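Local coordinates for catechol 2,3-dioxygenase (Rhodococcus sp., PDB 2WL9), which probably catalyses the extradiol, ring-opening cleavage of catechols by dioxygen at an iron centre, a step in the breakdown of aromatic hydrocarbons, at residues D236-L250 with Y278-Y292. Numbering follows the deposited sequence.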
ATOM      1  N   ASP C 236      33.558 -30.012   9.333  1.00 29.17           N
ATOM      2  CA  ASP C 236      32.605 -30.644  10.253  1.00 29.05           C
ATOM      3  C   ASP C 236      31.310 -29.860  10.427  1.00 28.66           C
ATOM      4  O   ASP C 236      31.335 -28.664  10.728  1.00 28.23           O
ATOM      5  CB  ASP C 236      33.251 -30.871  11.624  1.00 29.17           C
ATOM      6  CG  ASP C 236      34.344 -31.928  11.591  1.00 30.19           C
ATOM      7  OD1 ASP C 236      34.444 -32.666  10.588  1.00 30.32           O
ATOM      8  OD2 ASP C 236      35.096 -32.026  12.581  1.00 31.06           O
ATOM      9  N   VAL C 237      30.191 -30.553  10.219  1.00 28.48           N
ATOM     10  CA  VAL C 237      28.853 -30.036  10.493  1.00 28.02           C
ATOM     11  C   VAL C 237      28.351 -30.762  11.736  1.00 28.04           C
ATOM     12  O   VAL C 237      28.178 -31.988  11.715  1.00 28.63           O
ATOM     13  CB  VAL C 237      27.887 -30.280   9.293  1.00 27.89           C
ATOM     14  CG1 VAL C 237      26.426 -30.072   9.695  1.00 28.13           C
ATOM     15  CG2 VAL C 237      28.233 -29.377   8.123  1.00 27.90           C
ATOM     16  N   THR C 238      28.149 -30.017  12.820  1.00 27.79           N
ATOM     17  CA  THR C 238      27.668 -30.589  14.088  1.00 27.65           C
ATOM     18  C   THR C 238      26.151 -30.764  14.119  1.00 27.30           C
ATOM     19  O   THR C 238      25.644 -31.736  14.677  1.00 27.65           O
ATOM     20  CB  THR C 238      28.080 -29.739  15.296  1.00 27.74           C
ATOM     21  OG1 THR C 238      27.252 -28.570  15.369  1.00 27.56           O
ATOM     22  CG2 THR C 238      29.523 -29.323  15.164  1.00 28.92           C
ATOM     23  N   LEU C 239      25.435 -29.799  13.551  1.00 26.66           N
ATOM     24  CA  LEU C 239      23.989 -29.894  13.386  1.00 26.14           C
ATOM     25  C   LEU C 239      23.640 -29.584  11.935  1.00 25.41           C
ATOM     26  O   LEU C 239      24.030 -28.542  11.402  1.00 24.96           O
ATOM     27  CB  LEU C 239      23.251 -28.948  14.350  1.00 26.13           C
ATOM     28  CG  LEU C 239      23.415 -29.150  15.868  1.00 26.93           C
ATOM     29  CD1 LEU C 239      22.933 -27.924  16.647  1.00 27.51           C
ATOM     30  CD2 LEU C 239      22.718 -30.411  16.376  1.00 27.30           C
ATOM     31  N   GLN C 240      22.924 -30.506  11.296  1.00 25.08           N
ATOM     32  CA  GLN C 240      22.510 -30.349   9.904  1.00 24.66           C
ATOM     33  C   GLN C 240      21.486 -29.212   9.766  1.00 24.00           C
ATOM     34  O   GLN C 240      21.006 -28.674  10.774  1.00 23.44           O
ATOM     35  CB  GLN C 240      21.929 -31.663   9.370  1.00 25.01           C
ATOM     36  CG  GLN C 240      22.827 -32.879   9.601  1.00 25.35           C
ATOM     37  CD  GLN C 240      22.259 -34.164   9.013  1.00 25.67           C
ATOM     38  OE1 GLN C 240      21.050 -34.323   8.884  1.00 24.98           O
ATOM     39  NE2 GLN C 240      23.141 -35.090   8.661  1.00 25.95           N
ATOM     40  N   ILE C 241      21.169 -28.849   8.524  1.00 23.36           N
ATOM     41  CA  ILE C 241      20.145 -27.839   8.246  1.00 23.19           C
ATOM     42  C   ILE C 241      18.856 -28.156   9.002  1.00 23.14           C
ATOM     43  O   ILE C 241      18.425 -29.309   9.061  1.00 23.16           O
ATOM     44  CB  ILE C 241      19.833 -27.716   6.730  1.00 23.48           C
ATOM     45  CG1 ILE C 241      21.090 -27.340   5.937  1.00 23.04           C
ATOM     46  CG2 ILE C 241      18.733 -26.676   6.484  1.00 23.29           C
ATOM     47  CD1 ILE C 241      20.964 -27.580   4.432  1.00 24.72           C
ATOM     48  N   GLY C 242      18.267 -27.123   9.599  1.00 23.18           N
ATOM     49  CA  GLY C 242      16.974 -27.236  10.259  1.00 23.01           C
ATOM     50  C   GLY C 242      16.466 -25.918  10.810  1.00 22.63           C
ATOM     51  O   GLY C 242      16.921 -24.837  10.410  1.00 22.16           O
ATOM     52  N   LYS C 243      15.512 -26.014  11.733  1.00 22.87           N
ATOM     53  CA  LYS C 243      14.879 -24.841  12.318  1.00 22.91           C
ATOM     54  C   LYS C 243      14.618 -25.019  13.803  1.00 22.89           C
ATOM     55  O   LYS C 243      13.962 -25.979  14.214  1.00 22.87           O
ATOM     56  CB  LYS C 243      13.542 -24.547  11.639  1.00 23.14           C
ATOM     57  CG  LYS C 243      13.638 -23.834  10.324  1.00 24.04           C
ATOM     58  CD  LYS C 243      12.316 -23.163  10.028  1.00 23.64           C
ATOM     59  CE  LYS C 243      12.321 -22.500   8.671  1.00 25.23           C
ATOM     60  NZ  LYS C 243      10.931 -22.154   8.284  1.00 25.99           N
ATOM     61  N   HIS C 244      15.125 -24.079  14.594  1.00 22.56           N
ATOM     62  CA  HIS C 244      14.756 -23.973  15.998  1.00 22.68           C
ATOM     63  C   HIS C 244      13.341 -23.403  16.083  1.00 22.58           C
ATOM     64  O   HIS C 244      12.928 -22.627  15.216  1.00 22.31           O
ATOM     65  CB  HIS C 244      15.720 -23.046  16.739  1.00 22.77           C
ATOM     66  CG  HIS C 244      17.148 -23.490  16.704  1.00 22.96           C
ATOM     67  ND1 HIS C 244      17.583 -24.651  17.309  1.00 24.49           N
ATOM     68  CD2 HIS C 244      18.247 -22.914  16.162  1.00 23.24           C
ATOM     69  CE1 HIS C 244      18.884 -24.782  17.121  1.00 24.82           C
ATOM     70  NE2 HIS C 244      19.312 -23.740  16.431  1.00 25.01           N
ATOM     71  N   SER C 245      12.600 -23.778  17.124  1.00 22.28           N
ATOM     72  CA  SER C 245      11.241 -23.260  17.301  1.00 22.24           C
ATOM     73  C   SER C 245      11.210 -21.789  17.718  1.00 22.23           C
ATOM     74  O   SER C 245      10.200 -21.103  17.514  1.00 22.36           O
ATOM     75  CB  SER C 245      10.448 -24.117  18.291  1.00 22.36           C
ATOM     76  OG  SER C 245      10.319 -25.440  17.813  1.00 22.17           O
ATOM     77  N   ASN C 246      12.309 -21.295  18.287  1.00 22.09           N
ATOM     78  CA  ASN C 246      12.330 -19.911  18.747  1.00 22.20           C
ATOM     79  C   ASN C 246      12.541 -18.865  17.648  1.00 22.19           C
ATOM     80  O   ASN C 246      11.693 -17.988  17.468  1.00 22.34           O
ATOM     81  CB  ASN C 246      13.236 -19.701  19.982  1.00 22.13           C
ATOM     82  CG  ASN C 246      14.715 -20.020  19.734  1.00 21.98           C
ATOM     83  OD1 ASN C 246      15.095 -20.620  18.733  1.00 21.92           O
ATOM     84  ND2 ASN C 246      15.560 -19.610  20.678  1.00 22.49           N
ATOM     85  N   ASP C 247      13.644 -18.947  16.908  1.00 22.19           N
ATOM     86  CA  ASP C 247      13.892 -17.952  15.866  1.00 22.14           C
ATOM     87  C   ASP C 247      13.263 -18.339  14.531  1.00 22.32           C
ATOM     88  O   ASP C 247      13.109 -17.489  13.656  1.00 22.35           O
ATOM     89  CB  ASP C 247      15.387 -17.631  15.705  1.00 22.31           C
ATOM     90  CG  ASP C 247      16.252 -18.865  15.482  1.00 22.27           C
ATOM     91  OD1 ASP C 247      15.725 -19.943  15.123  1.00 23.95           O
ATOM     92  OD2 ASP C 247      17.485 -18.744  15.662  1.00 22.59           O
ATOM     93  N   GLU C 248      12.897 -19.617  14.393  1.00 22.22           N
ATOM     94  CA  GLU C 248      12.324 -20.165  13.145  1.00 22.30           C
ATOM     95  C   GLU C 248      13.217 -19.927  11.911  1.00 22.00           C
ATOM     96  O   GLU C 248      12.746 -19.899  10.771  1.00 21.83           O
ATOM     97  CB  GLU C 248      10.876 -19.687  12.932  1.00 22.81           C
ATOM     98  CG  GLU C 248       9.940 -20.110  14.076  1.00 23.33           C
ATOM     99  CD  GLU C 248       8.453 -19.921  13.788  1.00 25.28           C
ATOM    100  OE1 GLU C 248       8.063 -19.710  12.620  1.00 23.55           O
ATOM    101  OE2 GLU C 248       7.667 -19.996  14.756  1.00 26.65           O
ATOM    102  N   ALA C 249      14.511 -19.768  12.164  1.00 22.02           N
ATOM    103  CA  ALA C 249      15.505 -19.546  11.116  1.00 21.42           C
ATOM    104  C   ALA C 249      15.988 -20.864  10.518  1.00 21.21           C
ATOM    105  O   ALA C 249      16.140 -21.850  11.229  1.00 21.39           O
ATOM    106  CB  ALA C 249      16.680 -18.774  11.677  1.00 21.02           C
ATOM    107  N   LEU C 250      16.231 -20.875   9.211  1.00 21.00           N
ATOM    108  CA  LEU C 250      16.810 -22.049   8.552  1.00 20.88           C
ATOM    109  C   LEU C 250      18.329 -21.992   8.635  1.00 20.64           C
ATOM    110  O   LEU C 250      18.954 -21.146   7.992  1.00 20.51           O
ATOM    111  CB  LEU C 250      16.360 -22.134   7.091  1.00 20.97           C
ATOM    112  CG  LEU C 250      16.593 -23.475   6.392  1.00 21.65           C
ATOM    113  CD1 LEU C 250      15.729 -24.564   7.024  1.00 23.33           C
ATOM    114  CD2 LEU C 250      16.292 -23.358   4.906  1.00 22.24           C
ATOM    115  N   TYR C 278       9.678 -23.469  24.512  1.00 18.07           N
ATOM    116  CA  TYR C 278       9.511 -24.617  23.627  1.00 18.80           C
ATOM    117  C   TYR C 278      10.151 -25.850  24.243  1.00 19.37           C
ATOM    118  O   TYR C 278      10.972 -25.736  25.155  1.00 18.93           O
ATOM    119  CB  TYR C 278      10.129 -24.311  22.255  1.00 18.51           C
ATOM    120  CG  TYR C 278       9.812 -22.908  21.780  1.00 18.82           C
ATOM    121  CD1 TYR C 278      10.705 -21.861  21.988  1.00 18.00           C
ATOM    122  CD2 TYR C 278       8.599 -22.622  21.149  1.00 18.86           C
ATOM    123  CE1 TYR C 278      10.405 -20.564  21.582  1.00 18.27           C
ATOM    124  CE2 TYR C 278       8.296 -21.322  20.723  1.00 18.92           C
ATOM    125  CZ  TYR C 278       9.208 -20.302  20.946  1.00 18.94           C
ATOM    126  OH  TYR C 278       8.919 -19.018  20.541  1.00 19.45           O
ATOM    127  N   LEU C 279       9.772 -27.027  23.756  1.00 19.80           N
ATOM    128  CA  LEU C 279      10.372 -28.260  24.266  1.00 21.35           C
ATOM    129  C   LEU C 279      11.258 -28.932  23.226  1.00 21.86           C
ATOM    130  O   LEU C 279      12.049 -29.828  23.554  1.00 21.93           O
ATOM    131  CB  LEU C 279       9.304 -29.222  24.789  1.00 21.48           C
ATOM    132  CG  LEU C 279       8.366 -28.759  25.904  1.00 21.52           C
ATOM    133  CD1 LEU C 279       7.465 -29.916  26.286  1.00 22.31           C
ATOM    134  CD2 LEU C 279       9.118 -28.239  27.131  1.00 20.98           C
ATOM    135  N   ARG C 280      11.145 -28.473  21.980  1.00 22.33           N
ATOM    136  CA  ARG C 280      11.916 -29.030  20.866  1.00 23.00           C
ATOM    137  C   ARG C 280      11.976 -28.086  19.664  1.00 23.11           C
ATOM    138  O   ARG C 280      11.320 -27.045  19.653  1.00 22.99           O
ATOM    139  CB  ARG C 280      11.360 -30.397  20.442  1.00 23.25           C
ATOM    140  CG  ARG C 280       9.953 -30.365  19.858  1.00 24.03           C
ATOM    141  CD  ARG C 280       9.675 -31.628  19.068  1.00 25.41           C
ATOM    142  NE  ARG C 280      10.035 -31.464  17.661  1.00 25.48           N
ATOM    143  CZ  ARG C 280       9.932 -32.415  16.736  1.00 25.59           C
ATOM    144  NH1 ARG C 280       9.501 -33.629  17.065  1.00 25.22           N
ATOM    145  NH2 ARG C 280      10.268 -32.152  15.479  1.00 23.83           N
ATOM    146  N   ASP C 281      12.773 -28.476  18.666  1.00 23.87           N
ATOM    147  CA  ASP C 281      12.936 -27.763  17.398  1.00 24.05           C
ATOM    148  C   ASP C 281      11.862 -28.196  16.393  1.00 23.92           C
ATOM    149  O   ASP C 281      11.158 -29.187  16.614  1.00 24.16           O
ATOM    150  CB  ASP C 281      14.307 -28.089  16.798  1.00 24.33           C
ATOM    151  CG  ASP C 281      15.447 -27.295  17.426  1.00 26.26           C
ATOM    152  OD1 ASP C 281      15.230 -26.531  18.393  1.00 28.20           O
ATOM    153  OD2 ASP C 281      16.577 -27.441  16.915  1.00 29.39           O
ATOM    154  N   ILE C 282      11.753 -27.462  15.285  1.00 23.62           N
ATOM    155  CA  ILE C 282      10.719 -27.730  14.270  1.00 23.89           C
ATOM    156  C   ILE C 282      11.089 -28.921  13.384  1.00 23.93           C
ATOM    157  O   ILE C 282      10.376 -29.925  13.369  1.00 24.42           O
ATOM    158  CB  ILE C 282      10.381 -26.470  13.410  1.00 23.30           C
ATOM    159  CG1 ILE C 282      10.122 -25.259  14.306  1.00 23.46           C
ATOM    160  CG2 ILE C 282       9.145 -26.732  12.517  1.00 24.34           C
ATOM    161  CD1 ILE C 282       9.936 -23.922  13.555  1.00 22.25           C
ATOM    162  N   PHE C 283      12.199 -28.807  12.652  1.00 23.99           N
ATOM    163  CA  PHE C 283      12.697 -29.901  11.809  1.00 24.13           C
ATOM    164  C   PHE C 283      14.222 -29.848  11.656  1.00 24.32           C
ATOM    165  O   PHE C 283      14.853 -28.864  12.040  1.00 23.70           O
ATOM    166  CB  PHE C 283      11.999 -29.922  10.434  1.00 24.00           C
ATOM    167  CG  PHE C 283      12.261 -28.702   9.585  1.00 23.50           C
ATOM    168  CD1 PHE C 283      11.359 -27.640   9.575  1.00 23.07           C
ATOM    169  CD2 PHE C 283      13.400 -28.617   8.788  1.00 23.29           C
ATOM    170  CE1 PHE C 283      11.594 -26.508   8.788  1.00 22.50           C
ATOM    171  CE2 PHE C 283      13.643 -27.483   8.004  1.00 22.78           C
ATOM    172  CZ  PHE C 283      12.743 -26.435   8.005  1.00 22.32           C
ATOM    173  N   GLY C 284      14.799 -30.912  11.097  1.00 24.89           N
ATOM    174  CA  GLY C 284      16.238 -30.984  10.860  1.00 25.80           C
ATOM    175  C   GLY C 284      17.053 -30.768  12.120  1.00 26.43           C
ATOM    176  O   GLY C 284      16.621 -31.142  13.208  1.00 26.53           O
ATOM    177  N   HIS C 285      18.218 -30.136  11.978  1.00 27.37           N
ATOM    178  CA  HIS C 285      19.151 -29.941  13.099  1.00 28.15           C
ATOM    179  C   HIS C 285      19.530 -31.275  13.744  1.00 29.24           C
ATOM    180  O   HIS C 285      19.737 -31.369  14.962  1.00 29.34           O
ATOM    181  CB  HIS C 285      18.581 -28.974  14.146  1.00 27.86           C
ATOM    182  CG  HIS C 285      18.671 -27.533  13.755  1.00 27.19           C
ATOM    183  ND1 HIS C 285      19.594 -27.064  12.846  1.00 27.15           N
ATOM    184  CD2 HIS C 285      17.978 -26.451  14.179  1.00 26.66           C
ATOM    185  CE1 HIS C 285      19.450 -25.758  12.712  1.00 26.54           C
ATOM    186  NE2 HIS C 285      18.480 -25.360  13.515  1.00 27.13           N
ATOM    187  N   ASP C 286      19.600 -32.306  12.910  1.00 30.23           N
ATOM    188  CA  ASP C 286      20.011 -33.633  13.344  1.00 31.38           C
ATOM    189  C   ASP C 286      21.481 -33.585  13.711  1.00 31.51           C
ATOM    190  O   ASP C 286      22.272 -32.921  13.032  1.00 31.19           O
ATOM    191  CB  ASP C 286      19.787 -34.639  12.220  1.00 32.00           C
ATOM    192  CG  ASP C 286      18.381 -34.569  11.660  1.00 33.64           C
ATOM    193  OD1 ASP C 286      17.459 -35.089  12.326  1.00 35.23           O
ATOM    194  OD2 ASP C 286      18.200 -33.979  10.568  1.00 35.85           O
ATOM    195  N   ASN C 287      21.832 -34.272  14.796  1.00 31.80           N
ATOM    196  CA  ASN C 287      23.212 -34.343  15.258  1.00 32.37           C
ATOM    197  C   ASN C 287      24.086 -35.108  14.280  1.00 32.68           C
ATOM    198  O   ASN C 287      23.720 -36.188  13.824  1.00 33.13           O
ATOM    199  CB  ASN C 287      23.288 -34.977  16.649  1.00 32.56           C
ATOM    200  CG  ASN C 287      22.531 -34.177  17.692  1.00 32.90           C
ATOM    201  OD1 ASN C 287      21.310 -34.294  17.818  1.00 32.84           O
ATOM    202  ND2 ASN C 287      23.251 -33.356  18.442  1.00 33.14           N
ATOM    203  N   GLU C 288      25.230 -34.525  13.943  1.00 32.77           N
ATOM    204  CA  GLU C 288      26.192 -35.167  13.062  1.00 33.20           C
ATOM    205  C   GLU C 288      27.534 -35.275  13.799  1.00 33.46           C
ATOM    206  O   GLU C 288      27.649 -36.056  14.749  1.00 33.74           O
ATOM    207  CB  GLU C 288      26.297 -34.388  11.747  1.00 33.08           C
ATOM    208  CG  GLU C 288      26.920 -35.137  10.570  1.00 33.88           C
ATOM    209  CD  GLU C 288      26.804 -34.360   9.263  1.00 34.89           C
ATOM    210  OE1 GLU C 288      25.807 -33.624   9.089  1.00 34.88           O
ATOM    211  OE2 GLU C 288      27.706 -34.481   8.405  1.00 35.28           O
ATOM    212  N   VAL C 289      28.528 -34.483  13.393  1.00 33.47           N
ATOM    213  CA  VAL C 289      29.857 -34.521  14.016  1.00 33.89           C
ATOM    214  C   VAL C 289      29.778 -34.022  15.460  1.00 34.02           C
ATOM    215  O   VAL C 289      29.407 -32.876  15.715  1.00 33.60           O
ATOM    216  CB  VAL C 289      30.913 -33.714  13.211  1.00 33.84           C
ATOM    217  CG1 VAL C 289      32.297 -33.890  13.823  1.00 34.21           C
ATOM    218  CG2 VAL C 289      30.928 -34.146  11.745  1.00 34.24           C
ATOM    219  N   GLU C 290      30.114 -34.900  16.401  1.00 34.56           N
ATOM    220  CA  GLU C 290      29.941 -34.597  17.821  1.00 35.04           C
ATOM    221  C   GLU C 290      31.164 -33.932  18.457  1.00 35.17           C
ATOM    222  O   GLU C 290      32.259 -33.954  17.892  1.00 35.36           O
ATOM    223  CB  GLU C 290      29.522 -35.856  18.592  1.00 35.48           C
ATOM    224  CG  GLU C 290      28.125 -36.345  18.217  1.00 35.99           C
ATOM    225  CD  GLU C 290      27.581 -37.400  19.164  1.00 37.41           C
ATOM    226  OE1 GLU C 290      27.493 -37.130  20.384  1.00 37.95           O
ATOM    227  OE2 GLU C 290      27.220 -38.493  18.678  1.00 36.96           O
ATOM    228  N   GLY C 291      30.954 -33.321  19.621  1.00 35.43           N
ATOM    229  CA  GLY C 291      32.050 -32.771  20.424  1.00 36.09           C
ATOM    230  C   GLY C 291      32.256 -31.268  20.360  1.00 36.05           C
ATOM    231  O   GLY C 291      33.320 -30.770  20.741  1.00 35.86           O
ATOM    232  N   TYR C 292      31.245 -30.545  19.885  1.00 35.96           N
ATOM    233  CA  TYR C 292      31.314 -29.084  19.808  1.00 36.07           C
ATOM    234  C   TYR C 292      30.365 -28.399  20.799  1.00 36.30           C
ATOM    235  O   TYR C 292      30.093 -27.199  20.684  1.00 35.80           O
ATOM    236  CB  TYR C 292      31.053 -28.600  18.376  1.00 35.81           C
ATOM    237  CG  TYR C 292      32.155 -28.931  17.386  1.00 35.73           C
ATOM    238  CD1 TYR C 292      32.205 -30.177  16.755  1.00 35.38           C
ATOM    239  CD2 TYR C 292      33.138 -27.997  17.076  1.00 35.29           C
ATOM    240  CE1 TYR C 292      33.212 -30.483  15.840  1.00 36.00           C
ATOM    241  CE2 TYR C 292      34.149 -28.291  16.164  1.00 35.51           C
ATOM    242  CZ  TYR C 292      34.182 -29.533  15.553  1.00 35.89           C
ATOM    243  OH  TYR C 292      35.183 -29.823  14.655  1.00 36.01           O
TER
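Gly242 and His285 show how an irregular C-terminal tail can be sewn antiparallel onto the edge of a β-sheet, here in the iron-binding domain of an extradiol dioxygenase, whose sequence belongs to the glyoxalase superfamily. Strands 237-240 and 242-243 both pair with strand 250-255, a classic bulge at Thr238 and Leu239 facing the iron ligand Tyr253; residues 281-289 take their other edge. At the tight centre, Gly242 and Gly284 form a non-hydrogen-bonded pair with CA atoms 3.9 Å apart, leaving no room for a CB on either. The imidazole of His285 packs beside this close approach: Gly242 CA sits over its face, 3.7 Å from the centroid, while ND1 donates to Gln240 O at 3.0 Å. With CG beside its own backbone N (chi1 -78°), the ring is brought back against the backbone of Gly242 and Lys243, whose C and N lie over one face, and its NE2 lies above one face of His244. The latter donates weakly from ND1 to Asp281 OD1 and bonds through NE2 to Tyr253, placing His244 in the second shell of the iron. On the flank, Lys243 lays its extended chain across Phe283 and reaches Asp221 of a neighbouring subunit.

Toward Asp236 the packing gives way to a partly exposed, polar margin. Gln240 NE2 meets Glu288 OE1 at 3.1 Å, from above the carboxylate plane, while Arg231 holds OE2 in a salt bridge. Buried Thr238 packs CG2 against the Tyr292 ring at CD1, and the phenol OH donates to the anti lone pair of Asp236 OD2 at 3.0 Å.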